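Local coordinates for ABC transporter (Caldanaerobius, PDB 4G68), which probably serves as the extracellular solute-binding component of an ABC transporter, capturing xylan-derived sugars for uptake by a thermophilic bacterium, at residues 165-170 with 186-191. Sequence-based numbering, arbitrary orientation.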
ATOM      1  N   ASP C 165      -8.536 -21.915  14.375  1.00 23.58           N
ATOM      2  CA  ASP C 165      -8.392 -23.228  15.054  1.00 28.50           C
ATOM      3  C   ASP C 165      -9.414 -23.348  16.199  1.00 29.93           C
ATOM      4  O   ASP C 165     -10.209 -24.347  16.281  1.00 29.08           O
ATOM      5  CB  ASP C 165      -6.959 -23.431  15.592  1.00 31.39           C
ATOM      6  CG  ASP C 165      -5.925 -23.768  14.492  1.00 35.51           C
ATOM      7  OD1 ASP C 165      -6.276 -23.847  13.288  1.00 38.80           O
ATOM      8  OD2 ASP C 165      -4.722 -23.941  14.852  1.00 44.15           O
ATOM      9  N   LYS C 166      -9.439 -22.320  17.065  1.00 28.53           N
ATOM     10  CA  LYS C 166     -10.391 -22.261  18.190  1.00 26.81           C
ATOM     11  C   LYS C 166     -11.855 -22.501  17.779  1.00 30.01           C
ATOM     12  O   LYS C 166     -12.636 -23.149  18.511  1.00 26.12           O
ATOM     13  CB  LYS C 166     -10.286 -20.920  18.903  1.00 29.21           C
ATOM     14  CG  LYS C 166     -11.129 -20.866  20.169  1.00 30.77           C
ATOM     15  CD  LYS C 166     -10.978 -19.525  20.874  1.00 33.19           C
ATOM     16  CE  LYS C 166     -11.895 -19.462  22.073  1.00 36.01           C
ATOM     17  NZ  LYS C 166     -12.026 -18.059  22.588  1.00 38.76           N
ATOM     18  N   TYR C 167     -12.252 -21.935  16.637  1.00 27.14           N
ATOM     19  CA  TYR C 167     -13.619 -22.124  16.136  1.00 30.53           C
ATOM     20  C   TYR C 167     -13.781 -23.125  15.029  1.00 27.11           C
ATOM     21  O   TYR C 167     -14.855 -23.208  14.458  1.00 32.72           O
ATOM     22  CB  TYR C 167     -14.206 -20.793  15.724  1.00 30.67           C
ATOM     23  CG  TYR C 167     -14.272 -19.898  16.910  1.00 34.84           C
ATOM     24  CD1 TYR C 167     -15.335 -19.982  17.797  1.00 35.10           C
ATOM     25  CD2 TYR C 167     -13.225 -19.012  17.190  1.00 35.80           C
ATOM     26  CE1 TYR C 167     -15.384 -19.170  18.925  1.00 37.41           C
ATOM     27  CE2 TYR C 167     -13.257 -18.193  18.307  1.00 35.35           C
ATOM     28  CZ  TYR C 167     -14.331 -18.261  19.176  1.00 36.43           C
ATOM     29  OH  TYR C 167     -14.337 -17.418  20.276  1.00 32.83           O
ATOM     30  N   ASN C 168     -12.743 -23.934  14.830  1.00 27.61           N
ATOM     31  CA  ASN C 168     -12.529 -24.847  13.681  1.00 31.39           C
ATOM     32  C   ASN C 168     -12.794 -24.335  12.255  1.00 34.04           C
ATOM     33  O   ASN C 168     -12.743 -25.129  11.304  1.00 39.38           O
ATOM     34  CB  ASN C 168     -13.119 -26.259  13.876  1.00 34.79           C
ATOM     35  CG  ASN C 168     -12.335 -27.300  13.084  1.00 40.56           C
ATOM     36  OD1 ASN C 168     -11.201 -27.011  12.670  1.00 35.30           O
ATOM     37  ND2 ASN C 168     -12.909 -28.501  12.887  1.00 43.10           N
ATOM     38  N   VAL C 169     -13.001 -23.027  12.087  1.00 26.50           N
ATOM     39  CA  VAL C 169     -13.347 -22.483  10.738  1.00 26.47           C
ATOM     40  C   VAL C 169     -12.244 -22.770   9.766  1.00 25.13           C
ATOM     41  O   VAL C 169     -11.135 -22.590  10.146  1.00 22.42           O
ATOM     42  CB  VAL C 169     -13.558 -20.958  10.819  1.00 27.28           C
ATOM     43  CG1 VAL C 169     -14.165 -20.445   9.535  1.00 26.62           C
ATOM     44  CG2 VAL C 169     -14.507 -20.673  11.958  1.00 28.42           C
ATOM     45  N   LYS C 170     -12.528 -23.248   8.540  1.00 25.44           N
ATOM     46  CA  LYS C 170     -11.386 -23.475   7.614  1.00 27.16           C
ATOM     47  C   LYS C 170     -11.039 -22.149   7.048  1.00 23.23           C
ATOM     48  O   LYS C 170     -11.969 -21.304   6.929  1.00 22.34           O
ATOM     49  CB  LYS C 170     -11.670 -24.439   6.456  1.00 32.23           C
ATOM     50  CG  LYS C 170     -11.427 -25.912   6.759  1.00 39.09           C
ATOM     51  CD  LYS C 170     -11.208 -26.718   5.465  1.00 40.67           C
ATOM     52  CE  LYS C 170     -12.511 -27.205   4.825  1.00 37.23           C
ATOM     53  NZ  LYS C 170     -12.966 -28.571   5.276  1.00 26.98           N
ATOM     54  N   LYS C 186     -19.195 -14.557  12.813  1.00 37.22           N
ATOM     55  CA  LYS C 186     -20.172 -13.613  13.327  1.00 35.50           C
ATOM     56  C   LYS C 186     -21.091 -14.307  14.287  1.00 32.32           C
ATOM     57  O   LYS C 186     -21.423 -13.727  15.315  1.00 36.93           O
ATOM     58  CB  LYS C 186     -20.947 -13.010  12.159  1.00 39.24           C
ATOM     59  CG  LYS C 186     -22.128 -12.124  12.529  1.00 44.93           C
ATOM     60  CD  LYS C 186     -21.689 -10.830  13.195  1.00 42.31           C
ATOM     61  CE  LYS C 186     -22.766  -9.748  13.123  1.00 43.26           C
ATOM     62  NZ  LYS C 186     -22.283  -8.489  13.776  1.00 40.04           N
ATOM     63  N   SER C 187     -21.502 -15.537  13.939  1.00 34.70           N
ATOM     64  CA  SER C 187     -22.386 -16.382  14.776  1.00 34.34           C
ATOM     65  C   SER C 187     -21.703 -16.899  16.056  1.00 37.60           C
ATOM     66  O   SER C 187     -22.412 -17.290  16.983  1.00 40.11           O
ATOM     67  CB  SER C 187     -22.987 -17.548  13.972  1.00 35.35           C
ATOM     68  OG  SER C 187     -22.043 -18.566  13.632  1.00 35.95           O
ATOM     69  N   LYS C 188     -20.362 -16.863  16.112  1.00 34.36           N
ATOM     70  CA  LYS C 188     -19.563 -17.068  17.383  1.00 34.50           C
ATOM     71  C   LYS C 188     -19.231 -15.784  18.223  1.00 32.82           C
ATOM     72  O   LYS C 188     -18.519 -15.822  19.270  1.00 27.92           O
ATOM     73  CB  LYS C 188     -18.281 -17.866  17.074  1.00 34.48           C
ATOM     74  CG  LYS C 188     -18.560 -19.248  16.491  1.00 41.53           C
ATOM     75  CD  LYS C 188     -19.203 -20.165  17.538  1.00 39.60           C
ATOM     76  CE  LYS C 188     -18.733 -21.593  17.332  1.00 41.00           C
ATOM     77  NZ  LYS C 188     -19.137 -22.109  15.989  1.00 41.54           N
ATOM     78  N   GLY C 189     -19.813 -14.668  17.796  1.00 33.54           N
ATOM     79  CA  GLY C 189     -19.575 -13.335  18.385  1.00 25.14           C
ATOM     80  C   GLY C 189     -18.168 -12.871  18.088  1.00 28.17           C
ATOM     81  O   GLY C 189     -17.596 -12.077  18.865  1.00 24.18           O
ATOM     82  N   VAL C 190     -17.597 -13.375  16.998  1.00 23.55           N
ATOM     83  CA  VAL C 190     -16.190 -12.986  16.591  1.00 29.42           C
ATOM     84  C   VAL C 190     -16.147 -12.021  15.384  1.00 30.83           C
ATOM     85  O   VAL C 190     -16.593 -12.356  14.280  1.00 28.83           O
ATOM     86  CB  VAL C 190     -15.269 -14.232  16.301  1.00 28.65           C
ATOM     87  CG1 VAL C 190     -13.872 -13.796  15.880  1.00 30.57           C
ATOM     88  CG2 VAL C 190     -15.177 -15.168  17.518  1.00 24.98           C
ATOM     89  N   THR C 191     -15.576 -10.836  15.575  1.00 26.34           N
ATOM     90  CA  THR C 191     -15.422  -9.873  14.468  1.00 27.36           C
ATOM     91  C   THR C 191     -14.623 -10.528  13.318  1.00 27.96           C
ATOM     92  O   THR C 191     -13.446 -10.870  13.510  1.00 29.61           O
ATOM     93  CB  THR C 191     -14.688  -8.583  14.968  1.00 28.70           C
ATOM     94  OG1 THR C 191     -15.413  -8.005  16.052  1.00 31.75           O
ATOM     95  CG2 THR C 191     -14.582  -7.539  13.892  1.00 30.25           C
TER
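The Tyr167 ring meets Lys188 and Val190, both obliquely. Its CD1-CE1 side meets the aliphatic stem of Lys188, with CD1 to CG of that lysine at 3.6 Å and CE1 to its CB at 3.7 Å. Val190 meets the phenol end with one methyl, CG2, which lies 3.6 Å from Tyr167 CZ and also touches CE2 and OH. No hydrogen bond crosses the contact, which is held by van der Waals packing alone. The bent Lys188 chain runs past the ring in the opposite sense to the tyrosine side chain, and its CE still lies 3.8 Å from Tyr167 CD1. With CG anti to the carbonyl carbon (chi1 -62°), the Tyr167 ring reaches 186-191. Lys166 runs alongside in extended form, its CG above one ring face but off centre, and its NZ gives a weak 3.3 Å hydrogen bond to Tyr167 OH. Replacing Tyr167 by an alanine removes ring and hydroxyl, which is likely to leave the Lys188 stem and Val190 CG2 without their shared surface and Lys166 NZ without this weak acceptor. Further out, Val169 packs on Ala181, Thr184 and Phe185 of helix 175-187, and Val190 also touches Phe185. Tyr167 is the first non-helical residue after helix 161-166; helix 175-187 ends in a Schellman motif with Gly189 at C-prime. The contact thus joins the turns that follow two successive helices at the surface of a periplasmic-binding-protein-type fold.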